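Long-range contacts in catalase-3 (Neurospora crassa, PDB 4AJ9), which catalyses the heme-dependent breakdown of hydrogen peroxide into oxygen and water: residues H441-R446 and Y510-V515; F449-P454 and N514-V519; L484-N489 and Q505-Y510; A463-A468 and A496-L501. All coordinates share one frame; numbering follows the deposited sequence.

All four contacts lie in the helical region that follows the heme-carrying part of the subunit, away from the heme and the active site. Contacts 1 and 2, centres about 11 Å apart, both use helix 443-450 and share Asn514 and Val515. Contact 3, about 10 Å from contact 1 and sharing Tyr510 with it, lies where helix 474-487 gives way to helix 489-499. Contact 4 joins helix 489-499 to helix 454-468, about 17 Å from contact 3. Along the chain, contacts 3 and 4 alternate and both nest inside the loops closed by contacts 1 and 2. Through contacts 1 to 3 the connector leading to the C-terminal domain is fastened along the helices before strand 533-537.

Contact 1: H441-R446 and Y510-V515; sequences HYTQPR and YYHNNV
Arg446 holds CG opposite its backbone N (chi1 -180°), over one face of the His512 ring and 3.9 Å from its centroid, in a CH-pi contact; a bend at chi2 then turns the chain toward the 510-515 backbone. His512 itself holds CG in the crowded position between its backbone N and carbonyl carbon (chi1 70°), and this swings the imidazole edge toward the helix. NE2 then donates to Thr443 O (2.9 Å) almost in the ring plane, while ND1 accepts from Asn514 N (2.9 Å), so both nitrogens are used and the ring's rotation is fixed. The Arg446 and His512 side chains run antiparallel, and His512 O comes to lie over one guanidinium face, 3.2 Å from Arg446 NE without a hydrogen bond. The guanidinium bonds other partners: NE to Asn450 OD1, NH1 to Ile487 O, and NH2 to a water that donates to Asn513 OD1. The contact ties the start of helix 443-450, with Tyr442 at its N-cap, to the irregular connector toward the C-terminal domain of this large catalase. Beside the cap, Tyr442 CD2 rests over a face of the Tyr510 ring, 3.6 Å from Tyr510 CE2, the two planes at 45°. Tyr442 OH reaches on to Gln483. Thr443 OG1 sits at the Tyr510 edge, 3.6 Å from CD1, and is hydrogen-bonded to Asp440. A water links Tyr510 OH to His441 N.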
loop_
_atom_site.group_PDB
_atom_site.type_symbol
_atom_site.label_atom_id
_atom_site.label_comp_id
_atom_site.label_asym_id
_atom_site.label_seq_id
_atom_site.Cartn_x
_atom_site.Cartn_y
_atom_site.Cartn_z
ATOM N N HIS C 441 -19.811 -1.323 -38.150
ATOM C CA HIS C 441 -18.401 -1.270 -37.774
ATOM C C HIS C 441 -17.443 -0.984 -38.924
ATOM O O HIS C 441 -16.231 -0.916 -38.710
ATOM C CB HIS C 441 -17.994 -2.584 -37.103
ATOM C CG HIS C 441 -18.891 -2.988 -35.979
ATOM N ND1 HIS C 441 -19.161 -2.161 -34.910
ATOM C CD2 HIS C 441 -19.576 -4.135 -35.753
ATOM C CE1 HIS C 441 -19.972 -2.781 -34.069
ATOM N NE2 HIS C 441 -20.239 -3.981 -34.558
ATOM N N TYR C 442 -17.977 -0.792 -40.131
ATOM C CA TYR C 442 -17.150 -0.778 -41.330
ATOM C C TYR C 442 -17.257 0.498 -42.152
ATOM O O TYR C 442 -16.310 0.890 -42.837
ATOM C CB TYR C 442 -17.510 -1.984 -42.194
ATOM C CG TYR C 442 -17.474 -3.290 -41.432
ATOM C CD1 TYR C 442 -16.277 -3.966 -41.232
ATOM C CD2 TYR C 442 -18.637 -3.852 -40.914
ATOM C CE1 TYR C 442 -16.239 -5.168 -40.539
ATOM C CE2 TYR C 442 -18.606 -5.053 -40.208
ATOM C CZ TYR C 442 -17.406 -5.704 -40.030
ATOM O OH TYR C 442 -17.377 -6.896 -39.347
ATOM N N THR C 443 -18.411 1.151 -42.078
ATOM C CA THR C 443 -18.653 2.333 -42.896
ATOM C C THR C 443 -17.629 3.434 -42.633
ATOM O O THR C 443 -17.065 4.000 -43.574
ATOM C CB THR C 443 -20.098 2.856 -42.725
ATOM O OG1 THR C 443 -21.019 1.874 -43.217
ATOM C CG2 THR C 443 -20.288 4.156 -43.478
ATOM N N GLN C 444 -17.355 3.733 -41.365
ATOM C CA GLN C 444 -16.419 4.817 -41.104
ATOM C C GLN C 444 -14.947 4.478 -41.331
ATOM O O GLN C 444 -14.188 5.328 -41.781
ATOM C CB GLN C 444 -16.678 5.488 -39.753
ATOM C CG GLN C 444 -17.938 6.312 -39.794
ATOM C CD GLN C 444 -17.949 7.412 -38.770
ATOM O OE1 GLN C 444 -17.057 7.498 -37.912
ATOM N NE2 GLN C 444 -18.966 8.253 -38.834
ATOM N N PRO C 445 -14.535 3.241 -41.025
ATOM C CA PRO C 445 -13.178 2.898 -41.457
ATOM C C PRO C 445 -13.024 3.131 -42.954
ATOM O O PRO C 445 -12.012 3.684 -43.388
ATOM C CB PRO C 445 -13.073 1.413 -41.122
ATOM C CG PRO C 445 -13.951 1.255 -39.918
ATOM C CD PRO C 445 -15.121 2.198 -40.159
ATOM N N ARG C 446 -14.022 2.725 -43.735
ATOM C CA ARG C 446 -14.006 3.019 -45.167
ATOM C C ARG C 446 -13.958 4.525 -45.447
ATOM O O ARG C 446 -13.145 4.987 -46.242
ATOM C CB ARG C 446 -15.196 2.371 -45.875
ATOM C CG ARG C 446 -15.229 2.640 -47.375
ATOM C CD ARG C 446 -13.957 2.168 -48.058
ATOM N NE ARG C 446 -14.034 2.394 -49.500
ATOM C CZ ARG C 446 -14.493 1.501 -50.372
ATOM N NH1 ARG C 446 -14.889 0.303 -49.954
ATOM N NH2 ARG C 446 -14.534 1.802 -51.668
ATOM N N TYR C 510 -20.963 -2.707 -46.940
ATOM C CA TYR C 510 -20.579 -1.435 -46.348
ATOM C C TYR C 510 -19.732 -0.534 -47.262
ATOM O O TYR C 510 -19.389 0.570 -46.880
ATOM C CB TYR C 510 -19.890 -1.670 -44.991
ATOM C CG TYR C 510 -20.767 -2.380 -43.969
ATOM C CD1 TYR C 510 -21.591 -1.661 -43.114
ATOM C CD2 TYR C 510 -20.759 -3.760 -43.858
ATOM C CE1 TYR C 510 -22.387 -2.293 -42.184
ATOM C CE2 TYR C 510 -21.564 -4.410 -42.937
ATOM C CZ TYR C 510 -22.377 -3.668 -42.102
ATOM O OH TYR C 510 -23.175 -4.297 -41.171
ATOM N N TYR C 511 -19.404 -0.993 -48.470
ATOM C CA TYR C 511 -18.557 -0.194 -49.359
ATOM C C TYR C 511 -19.242 1.125 -49.727
ATOM O O TYR C 511 -20.454 1.180 -49.868
ATOM C CB TYR C 511 -18.231 -0.938 -50.660
ATOM C CG TYR C 511 -17.477 -2.243 -50.534
ATOM C CD1 TYR C 511 -16.900 -2.647 -49.328
ATOM C CD2 TYR C 511 -17.330 -3.074 -51.637
ATOM C CE1 TYR C 511 -16.219 -3.854 -49.234
ATOM C CE2 TYR C 511 -16.648 -4.272 -51.552
ATOM C CZ TYR C 511 -16.097 -4.661 -50.354
ATOM O OH TYR C 511 -15.426 -5.869 -50.296
ATOM N N HIS C 512 -18.457 2.182 -49.884
ATOM C CA HIS C 512 -18.986 3.466 -50.327
ATOM C C HIS C 512 -17.801 4.312 -50.743
ATOM O O HIS C 512 -16.656 3.934 -50.484
ATOM C CB HIS C 512 -19.776 4.148 -49.206
ATOM C CG HIS C 512 -18.926 4.628 -48.068
ATOM N ND1 HIS C 512 -18.290 5.852 -48.079
ATOM C CD2 HIS C 512 -18.612 4.052 -46.881
ATOM C CE1 HIS C 512 -17.619 6.009 -46.949
ATOM N NE2 HIS C 512 -17.798 4.931 -46.204
ATOM N N ASN C 513 -18.069 5.449 -51.381
ATOM C CA ASN C 513 -17.010 6.322 -51.893
ATOM C C ASN C 513 -16.961 7.683 -51.213
ATOM O O ASN C 513 -16.322 8.607 -51.709
ATOM C CB ASN C 513 -17.199 6.542 -53.394
ATOM C CG ASN C 513 -17.340 5.244 -54.146
ATOM O OD1 ASN C 513 -16.567 4.312 -53.935
ATOM N ND2 ASN C 513 -18.347 5.161 -55.007
ATOM N N ASN C 514 -17.646 7.818 -50.086
ATOM C CA ASN C 514 -17.673 9.107 -49.398
ATOM C C ASN C 514 -16.310 9.526 -48.834
ATOM O O ASN C 514 -15.498 8.690 -48.437
ATOM C CB ASN C 514 -18.756 9.109 -48.316
ATOM C CG ASN C 514 -20.158 9.091 -48.905
ATOM O OD1 ASN C 514 -20.476 9.888 -49.785
ATOM N ND2 ASN C 514 -20.993 8.171 -48.439
ATOM N N VAL C 515 -16.057 10.829 -48.824
ATOM C CA VAL C 515 -14.815 11.361 -48.284
ATOM C C VAL C 515 -15.158 12.468 -47.298
ATOM O O VAL C 515 -16.229 13.064 -47.377
ATOM C CB VAL C 515 -13.942 11.958 -49.387
ATOM C CG1 VAL C 515 -13.538 10.883 -50.393
ATOM C CG2 VAL C 515 -14.683 13.084 -50.081
HETATM O O HOH W 1 -21.406 -4.009 -38.763
HETATM O O HOH W 2 -21.782 2.303 -45.772
HETATM O O HOH W 3 -13.977 4.496 -52.789
#

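Contact 2: F449-P454 and N514-V519; sequences FNSLTP and NVTRGV
The flat amide of Asn450 meets Asn514 O in its own plane: ND2 donates at 3.1 Å, tilted 23° from the carbonyl plane, and also serves His512 O. At the other corner of the amide, OD1 takes the NE hydrogen of Arg446, an arrangement that fixes which way round the group lies. One residue on, Ser451 OG accepts from Thr516 N (2.8 Å) and bonds to Leu447 O, bridging helix 443-450 and the connector. Packing fills in around these bonds: the Val515 CG1 methyl rests on Asn450 O at 3.6 Å, and Ser451 CB meets Val519 CG2 at 3.6 Å. Were Asn450 replaced by an alanine, two connector carbonyls would probably be left without their shared donor and Arg446 NE without its acceptor. Beyond, Thr516 OG1 is held by Glu300. The connector is not in a strand here; two of its peptide groups are met by side chains near the end of a helix, a link made by polar side chains rather than by backbone pairing.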
loop_
_atom_site.group_PDB
_atom_site.type_symbol
_atom_site.label_atom_id
_atom_site.label_comp_id
_atom_site.label_asym_id
_atom_site.label_seq_id
_atom_site.Cartn_x
_atom_site.Cartn_y
_atom_site.Cartn_z
ATOM N N PHE C 449 -10.347 5.745 -44.760
ATOM C CA PHE C 449 -9.426 5.319 -45.803
ATOM C C PHE C 449 -9.647 6.105 -47.113
ATOM O O PHE C 449 -8.685 6.553 -47.748
ATOM C CB PHE C 449 -9.542 3.813 -46.034
ATOM C CG PHE C 449 -8.546 3.283 -47.023
ATOM C CD1 PHE C 449 -7.267 2.953 -46.626
ATOM C CD2 PHE C 449 -8.890 3.129 -48.359
ATOM C CE1 PHE C 449 -6.337 2.470 -47.545
ATOM C CE2 PHE C 449 -7.970 2.648 -49.280
ATOM C CZ PHE C 449 -6.694 2.319 -48.872
ATOM N N ASN C 450 -10.908 6.267 -47.517
ATOM C CA ASN C 450 -11.223 7.061 -48.706
ATOM C C ASN C 450 -10.674 8.471 -48.646
ATOM O O ASN C 450 -10.469 9.103 -49.676
ATOM C CB ASN C 450 -12.737 7.190 -48.913
ATOM C CG ASN C 450 -13.380 5.908 -49.338
ATOM O OD1 ASN C 450 -12.701 4.970 -49.745
ATOM N ND2 ASN C 450 -14.709 5.846 -49.232
ATOM N N SER C 451 -10.480 8.986 -47.434
ATOM C CA SER C 451 -10.213 10.408 -47.248
ATOM C C SER C 451 -8.721 10.704 -47.141
ATOM O O SER C 451 -8.328 11.821 -46.831
ATOM C CB SER C 451 -10.950 10.929 -46.010
ATOM O OG SER C 451 -12.352 10.718 -46.129
ATOM N N LEU C 452 -7.892 9.695 -47.392
ATOM C CA LEU C 452 -6.444 9.871 -47.359
ATOM C C LEU C 452 -5.893 9.976 -48.779
ATOM O O LEU C 452 -6.509 9.474 -49.727
ATOM C CB LEU C 452 -5.781 8.690 -46.642
ATOM C CG LEU C 452 -6.225 8.370 -45.215
ATOM C CD1 LEU C 452 -5.627 7.047 -44.759
ATOM C CD2 LEU C 452 -5.845 9.488 -44.253
ATOM N N THR C 453 -4.732 10.614 -48.924
ATOM C CA THR C 453 -4.051 10.666 -50.216
ATOM C C THR C 453 -3.600 9.266 -50.636
ATOM O O THR C 453 -3.547 8.345 -49.811
ATOM C CB THR C 453 -2.825 11.611 -50.199
ATOM O OG1 THR C 453 -1.741 10.985 -49.506
ATOM C CG2 THR C 453 -3.161 12.929 -49.530
ATOM N N PRO C 454 -3.296 9.087 -51.930
ATOM C CA PRO C 454 -2.924 7.759 -52.425
ATOM C C PRO C 454 -1.721 7.135 -51.705
ATOM O O PRO C 454 -1.763 5.945 -51.404
ATOM C CB PRO C 454 -2.587 8.021 -53.895
ATOM C CG PRO C 454 -3.457 9.184 -54.258
ATOM C CD PRO C 454 -3.471 10.056 -53.028
ATOM N N ASN C 514 -17.646 7.818 -50.086
ATOM C CA ASN C 514 -17.673 9.107 -49.398
ATOM C C ASN C 514 -16.310 9.526 -48.834
ATOM O O ASN C 514 -15.498 8.690 -48.437
ATOM C CB ASN C 514 -18.756 9.109 -48.316
ATOM C CG ASN C 514 -20.158 9.091 -48.905
ATOM O OD1 ASN C 514 -20.476 9.888 -49.785
ATOM N ND2 ASN C 514 -20.993 8.171 -48.439
ATOM N N VAL C 515 -16.057 10.829 -48.824
ATOM C CA VAL C 515 -14.815 11.361 -48.284
ATOM C C VAL C 515 -15.158 12.468 -47.298
ATOM O O VAL C 515 -16.229 13.064 -47.377
ATOM C CB VAL C 515 -13.942 11.958 -49.387
ATOM C CG1 VAL C 515 -13.538 10.883 -50.393
ATOM C CG2 VAL C 515 -14.683 13.084 -50.081
ATOM N N THR C 516 -14.253 12.741 -46.369
ATOM C CA THR C 516 -14.455 13.828 -45.415
ATOM C C THR C 516 -13.135 14.551 -45.173
ATOM O O THR C 516 -12.071 13.961 -45.304
ATOM C CB THR C 516 -15.036 13.321 -44.081
ATOM O OG1 THR C 516 -15.330 14.438 -43.237
ATOM C CG2 THR C 516 -14.057 12.377 -43.371
ATOM N N ARG C 517 -13.212 15.830 -44.833
ATOM C CA ARG C 517 -12.017 16.636 -44.643
ATOM C C ARG C 517 -11.459 16.494 -43.239
ATOM O O ARG C 517 -12.144 16.035 -42.322
ATOM C CB ARG C 517 -12.321 18.116 -44.886
ATOM C CG ARG C 517 -13.232 18.756 -43.824
ATOM C CD ARG C 517 -13.363 20.259 -44.073
ATOM N NE ARG C 517 -14.164 20.951 -43.064
ATOM C CZ ARG C 517 -15.379 21.449 -43.284
ATOM N NH1 ARG C 517 -15.940 21.326 -44.481
ATOM N NH2 ARG C 517 -16.036 22.074 -42.309
ATOM N N GLY C 518 -10.217 16.915 -43.068
ATOM C CA GLY C 518 -9.661 17.052 -41.737
ATOM C C GLY C 518 -9.070 15.797 -41.122
ATOM O O GLY C 518 -8.723 15.810 -39.940
ATOM N N VAL C 519 -8.942 14.716 -41.892
ATOM C CA VAL C 519 -8.386 13.491 -41.318
ATOM C C VAL C 519 -7.023 13.125 -41.903
ATOM O O VAL C 519 -6.299 12.278 -41.354
ATOM C CB VAL C 519 -9.383 12.296 -41.402
ATOM C CG1 VAL C 519 -10.680 12.630 -40.651
ATOM C CG2 VAL C 519 -9.679 11.953 -42.833
#

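Contact 3: L484-N489 and Q505-Y510; sequences LNKISN and QPDPTY
Asn489 and Pro506 bring their CA atoms to 5.3 Å, and Lys486 and Asp507 to 5.7 Å, as the irregular 505-510 chain runs past the joint where helix 474-487 ends and Ser488 caps the next helix. Asn485 CG lies anti to the backbone N (chi1 -170°), which carries the amide out so that ND2 donates to Gln505 O at 2.7 Å, from above that carbonyl plane. Its OD1 accepts from Asn489 ND2 (3.0 Å), which also bonds Pro504 O, so the two amides grip the connector together. Asn489 CG lies 3.9 Å from Pro506 CG. With an alanine at Asn485, Gln505 O is likely to lose its donor and Asn489 the acceptor that steadies its amide. Lys486 bends at its last torsion, its NZ forming a salt bridge with Asp507 OD2 (3.3 Å) whose hydrogen bond is weak. Between the backbones, a water donates to Lys486 O and Asp507 O and accepts from Tyr510 N. Tyr511 OH adds bonds to Asn485 O and Asp507 N. The arrangement is that of two consecutive helices joined by a tight turn at Ser488, the N-cap of the second, with the chain beyond helix 489-499 folding back over the joint toward the C-terminal domain.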
loop_
_atom_site.group_PDB
_atom_site.type_symbol
_atom_site.label_atom_id
_atom_site.label_comp_id
_atom_site.label_asym_id
_atom_site.label_seq_id
_atom_site.Cartn_x
_atom_site.Cartn_y
_atom_site.Cartn_z
ATOM N N LEU C 484 -11.049 -7.013 -43.101
ATOM C CA LEU C 484 -10.598 -5.892 -43.921
ATOM C C LEU C 484 -11.454 -5.805 -45.176
ATOM O O LEU C 484 -11.784 -4.717 -45.632
ATOM C CB LEU C 484 -9.134 -6.054 -44.321
ATOM C CG LEU C 484 -8.128 -5.958 -43.174
ATOM C CD1 LEU C 484 -6.726 -6.240 -43.704
ATOM C CD2 LEU C 484 -8.202 -4.585 -42.502
ATOM N N ASN C 485 -11.796 -6.970 -45.723
ATOM C CA ASN C 485 -12.578 -7.050 -46.944
ATOM C C ASN C 485 -13.964 -6.423 -46.825
ATOM O O ASN C 485 -14.567 -6.048 -47.835
ATOM C CB ASN C 485 -12.734 -8.506 -47.392
ATOM C CG ASN C 485 -13.345 -8.621 -48.786
ATOM O OD1 ASN C 485 -12.976 -7.877 -49.688
ATOM N ND2 ASN C 485 -14.292 -9.533 -48.954
ATOM N N LYS C 486 -14.483 -6.340 -45.602
ATOM C CA LYS C 486 -15.796 -5.751 -45.371
ATOM C C LYS C 486 -15.703 -4.238 -45.423
ATOM O O LYS C 486 -16.703 -3.534 -45.586
ATOM C CB LYS C 486 -16.368 -6.199 -44.023
ATOM C CG LYS C 486 -16.889 -7.614 -44.014
ATOM C CD LYS C 486 -17.415 -7.961 -42.640
ATOM C CE LYS C 486 -17.691 -9.454 -42.498
ATOM N NZ LYS C 486 -18.850 -9.909 -43.315
ATOM N N ILE C 487 -14.485 -3.739 -45.285
ATOM C CA ILE C 487 -14.229 -2.315 -45.345
ATOM C C ILE C 487 -13.914 -1.884 -46.774
ATOM O O ILE C 487 -14.461 -0.901 -47.271
ATOM C CB ILE C 487 -13.045 -1.932 -44.436
ATOM C CG1 ILE C 487 -13.424 -2.106 -42.962
ATOM C CG2 ILE C 487 -12.616 -0.511 -44.693
ATOM C CD1 ILE C 487 -12.248 -1.909 -42.011
ATOM N N SER C 488 -13.020 -2.626 -47.422
ATOM C CA SER C 488 -12.602 -2.322 -48.781
ATOM C C SER C 488 -11.994 -3.557 -49.430
ATOM O O SER C 488 -11.020 -4.118 -48.935
ATOM C CB SER C 488 -11.587 -1.178 -48.781
ATOM O OG SER C 488 -10.953 -1.050 -50.040
ATOM N N ASN C 489 -12.591 -3.997 -50.529
ATOM C CA ASN C 489 -12.048 -5.124 -51.266
ATOM C C ASN C 489 -10.610 -4.889 -51.738
ATOM O O ASN C 489 -9.785 -5.797 -51.670
ATOM C CB ASN C 489 -12.961 -5.506 -52.437
ATOM C CG ASN C 489 -12.423 -6.676 -53.230
ATOM O OD1 ASN C 489 -12.002 -6.516 -54.373
ATOM N ND2 ASN C 489 -12.425 -7.864 -52.620
ATOM N N GLN C 505 -13.230 -12.262 -52.262
ATOM C CA GLN C 505 -14.279 -11.800 -53.158
ATOM C C GLN C 505 -14.978 -10.602 -52.523
ATOM O O GLN C 505 -15.212 -10.595 -51.317
ATOM C CB GLN C 505 -15.287 -12.922 -53.396
ATOM C CG GLN C 505 -15.865 -12.942 -54.793
ATOM C CD GLN C 505 -14.796 -13.116 -55.848
ATOM O OE1 GLN C 505 -13.789 -13.786 -55.621
ATOM N NE2 GLN C 505 -15.001 -12.502 -57.005
ATOM N N PRO C 506 -15.328 -9.592 -53.335
ATOM C CA PRO C 506 -15.973 -8.382 -52.814
ATOM C C PRO C 506 -17.151 -8.702 -51.904
ATOM O O PRO C 506 -17.920 -9.625 -52.182
ATOM C CB PRO C 506 -16.459 -7.679 -54.084
ATOM C CG PRO C 506 -15.505 -8.116 -55.124
ATOM C CD PRO C 506 -15.184 -9.548 -54.799
ATOM N N ASP C 507 -17.265 -7.956 -50.810
ATOM C CA ASP C 507 -18.399 -8.058 -49.895
ATOM C C ASP C 507 -18.862 -6.627 -49.665
ATOM O O ASP C 507 -18.437 -5.983 -48.714
ATOM C CB ASP C 507 -17.973 -8.705 -48.576
ATOM C CG ASP C 507 -19.128 -8.868 -47.592
ATOM O OD1 ASP C 507 -20.221 -8.306 -47.826
ATOM O OD2 ASP C 507 -18.932 -9.569 -46.578
ATOM N N PRO C 508 -19.735 -6.131 -50.554
ATOM C CA PRO C 508 -20.026 -4.707 -50.736
ATOM C C PRO C 508 -21.015 -4.067 -49.756
ATOM O O PRO C 508 -21.279 -2.878 -49.900
ATOM C CB PRO C 508 -20.607 -4.662 -52.150
ATOM C CG PRO C 508 -21.278 -5.979 -52.302
ATOM C CD PRO C 508 -20.445 -6.970 -51.538
ATOM N N THR C 509 -21.548 -4.821 -48.804
ATOM C CA THR C 509 -22.557 -4.292 -47.887
ATOM C C THR C 509 -22.202 -2.885 -47.384
ATOM O O THR C 509 -23.025 -1.962 -47.423
ATOM C CB THR C 509 -22.754 -5.237 -46.684
ATOM O OG1 THR C 509 -23.038 -6.556 -47.162
ATOM C CG2 THR C 509 -23.903 -4.759 -45.777
ATOM N N TYR C 510 -20.963 -2.707 -46.940
ATOM C CA TYR C 510 -20.579 -1.435 -46.348
ATOM C C TYR C 510 -19.732 -0.534 -47.262
ATOM O O TYR C 510 -19.389 0.570 -46.880
ATOM C CB TYR C 510 -19.890 -1.670 -44.991
ATOM C CG TYR C 510 -20.767 -2.380 -43.969
ATOM C CD1 TYR C 510 -21.591 -1.661 -43.114
ATOM C CD2 TYR C 510 -20.759 -3.760 -43.858
ATOM C CE1 TYR C 510 -22.387 -2.293 -42.184
ATOM C CE2 TYR C 510 -21.564 -4.410 -42.937
ATOM C CZ TYR C 510 -22.377 -3.668 -42.102
ATOM O OH TYR C 510 -23.175 -4.297 -41.171
HETATM O O HOH W 4 -18.884 -4.472 -46.749
#

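Contact 4: A463-A468 and A496-L501; sequences AIRFEA and AVALGL
Apolar contact comes first: Ala498 CB presses on the aliphatic part of Arg465, 3.4 Å from CG and 3.8 Å from CD, the arginine chain lying extended alongside it. With nothing larger than a methyl group at Ala498, the helices come close, and the CA atoms of Arg465 and Ala498 are 5.8 Å apart. About a turn further along helix 454-468, the Ala468 methyl meets both branches of Leu499, CD2 at 3.9 Å and CD1 at 4.0 Å from Ala468 CB. Leu499 reaches it because CG lies beside its backbone N (chi1 -51°), although the bond to CB does not itself aim at the other helix.

Polar interactions belong to the far end of Arg465. NH2 bonds Arg494 O and forms a salt bridge with Asp677 of the C-terminal tail, while NH1 bonds Asn462 OD1. The Asp677 carboxylate probably offsets the charge of this buried residue, and the bonds are likely to limit how far the stem over Ala498 can shift.

Backbone bonds close helix 489-499. Gly500, at positive phi (66°), forms a Schellman motif, with Leu501 N bonding back to Ala496 O at 3.1 Å.

A second subunit completes the setting: its Leu607 packs on Arg465 and Val497, and its backbone bonds that of Ala498. The contact is close, alanine-mediated helix-helix packing within the helical region of a catalase subunit, placed against a neighbour in the tetramer.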
loop_
_atom_site.group_PDB
_atom_site.type_symbol
_atom_site.label_atom_id
_atom_site.label_comp_id
_atom_site.label_asym_id
_atom_site.label_seq_id
_atom_site.Cartn_x
_atom_site.Cartn_y
_atom_site.Cartn_z
ATOM N N ALA C 463 1.492 -0.652 -43.335
ATOM C CA ALA C 463 1.545 -0.864 -41.896
ATOM C C ALA C 463 0.779 -2.141 -41.547
ATOM O O ALA C 463 1.236 -2.968 -40.752
ATOM C CB ALA C 463 0.975 0.346 -41.155
ATOM N N ILE C 464 -0.389 -2.315 -42.157
ATOM C CA ILE C 464 -1.169 -3.530 -41.931
ATOM C C ILE C 464 -0.411 -4.755 -42.428
ATOM O O ILE C 464 -0.383 -5.790 -41.756
ATOM C CB ILE C 464 -2.554 -3.461 -42.602
ATOM C CG1 ILE C 464 -3.366 -2.289 -42.026
ATOM C CG2 ILE C 464 -3.297 -4.787 -42.420
ATOM C CD1 ILE C 464 -4.711 -2.022 -42.762
ATOM N N ARG C 465 0.211 -4.636 -43.603
ATOM C CA ARG C 465 1.062 -5.716 -44.117
ATOM C C ARG C 465 2.181 -6.057 -43.132
ATOM O O ARG C 465 2.437 -7.226 -42.841
ATOM C CB ARG C 465 1.699 -5.323 -45.462
ATOM C CG ARG C 465 0.749 -5.308 -46.649
ATOM C CD ARG C 465 1.434 -4.668 -47.879
ATOM N NE ARG C 465 0.717 -4.921 -49.128
ATOM C CZ ARG C 465 0.973 -4.309 -50.284
ATOM N NH1 ARG C 465 1.916 -3.373 -50.362
ATOM N NH2 ARG C 465 0.273 -4.627 -51.367
ATOM N N PHE C 466 2.869 -5.034 -42.638
ATOM C CA PHE C 466 3.978 -5.269 -41.712
ATOM C C PHE C 466 3.466 -6.020 -40.474
ATOM O O PHE C 466 3.956 -7.103 -40.144
ATOM C CB PHE C 466 4.647 -3.941 -41.327
ATOM C CG PHE C 466 5.631 -4.055 -40.187
ATOM C CD1 PHE C 466 5.201 -3.937 -38.873
ATOM C CD2 PHE C 466 6.988 -4.264 -40.432
ATOM C CE1 PHE C 466 6.097 -4.039 -37.811
ATOM C CE2 PHE C 466 7.898 -4.367 -39.374
ATOM C CZ PHE C 466 7.451 -4.250 -38.060
ATOM N N GLU C 467 2.459 -5.444 -39.819
ATOM C CA GLU C 467 1.890 -5.996 -38.585
ATOM C C GLU C 467 1.310 -7.396 -38.731
ATOM O O GLU C 467 1.620 -8.288 -37.943
ATOM C CB GLU C 467 0.815 -5.053 -38.025
ATOM C CG GLU C 467 1.357 -3.672 -37.661
ATOM C CD GLU C 467 1.155 -3.319 -36.201
ATOM O OE1 GLU C 467 0.349 -3.996 -35.523
ATOM O OE2 GLU C 467 1.802 -2.357 -35.731
ATOM N N ALA C 468 0.450 -7.585 -39.726
ATOM C CA ALA C 468 -0.247 -8.847 -39.894
ATOM C C ALA C 468 0.705 -9.999 -40.242
ATOM O O ALA C 468 0.443 -11.157 -39.912
ATOM C CB ALA C 468 -1.342 -8.706 -40.953
ATOM N N ALA C 496 -3.642 -8.925 -48.521
ATOM C CA ALA C 496 -3.555 -10.360 -48.782
ATOM C C ALA C 496 -2.266 -10.722 -49.515
ATOM O O ALA C 496 -1.672 -11.762 -49.251
ATOM C CB ALA C 496 -4.772 -10.839 -49.581
ATOM N N VAL C 497 -1.833 -9.866 -50.433
ATOM C CA VAL C 497 -0.612 -10.146 -51.186
ATOM C C VAL C 497 0.550 -10.429 -50.246
ATOM O O VAL C 497 1.250 -11.429 -50.393
ATOM C CB VAL C 497 -0.226 -8.987 -52.110
ATOM C CG1 VAL C 497 1.187 -9.209 -52.665
ATOM C CG2 VAL C 497 -1.231 -8.858 -53.243
ATOM N N ALA C 498 0.744 -9.543 -49.273
ATOM C CA ALA C 498 1.845 -9.667 -48.317
ATOM C C ALA C 498 1.797 -10.963 -47.512
ATOM O O ALA C 498 2.833 -11.545 -47.190
ATOM C CB ALA C 498 1.863 -8.445 -47.374
ATOM N N LEU C 499 0.587 -11.406 -47.184
ATOM C CA LEU C 499 0.382 -12.568 -46.332
ATOM C C LEU C 499 0.354 -13.871 -47.132
ATOM O O LEU C 499 0.232 -14.952 -46.564
ATOM C CB LEU C 499 -0.927 -12.407 -45.565
ATOM C CG LEU C 499 -1.068 -11.073 -44.822
ATOM C CD1 LEU C 499 -2.407 -10.989 -44.104
ATOM C CD2 LEU C 499 0.081 -10.902 -43.841
ATOM N N GLY C 500 0.445 -13.759 -48.454
ATOM C CA GLY C 500 0.425 -14.925 -49.321
ATOM C C GLY C 500 -0.913 -15.625 -49.281
ATOM O O GLY C 500 -0.989 -16.853 -49.371
ATOM N N LEU C 501 -1.977 -14.840 -49.135
ATOM C CA LEU C 501 -3.328 -15.393 -49.087
ATOM C C LEU C 501 -4.113 -14.976 -50.323
ATOM O O LEU C 501 -3.770 -13.999 -50.995
ATOM C CB LEU C 501 -4.047 -14.942 -47.808
ATOM C CG LEU C 501 -3.422 -15.472 -46.515
ATOM C CD1 LEU C 501 -4.017 -14.806 -45.274
ATOM C CD2 LEU C 501 -3.566 -16.982 -46.425
#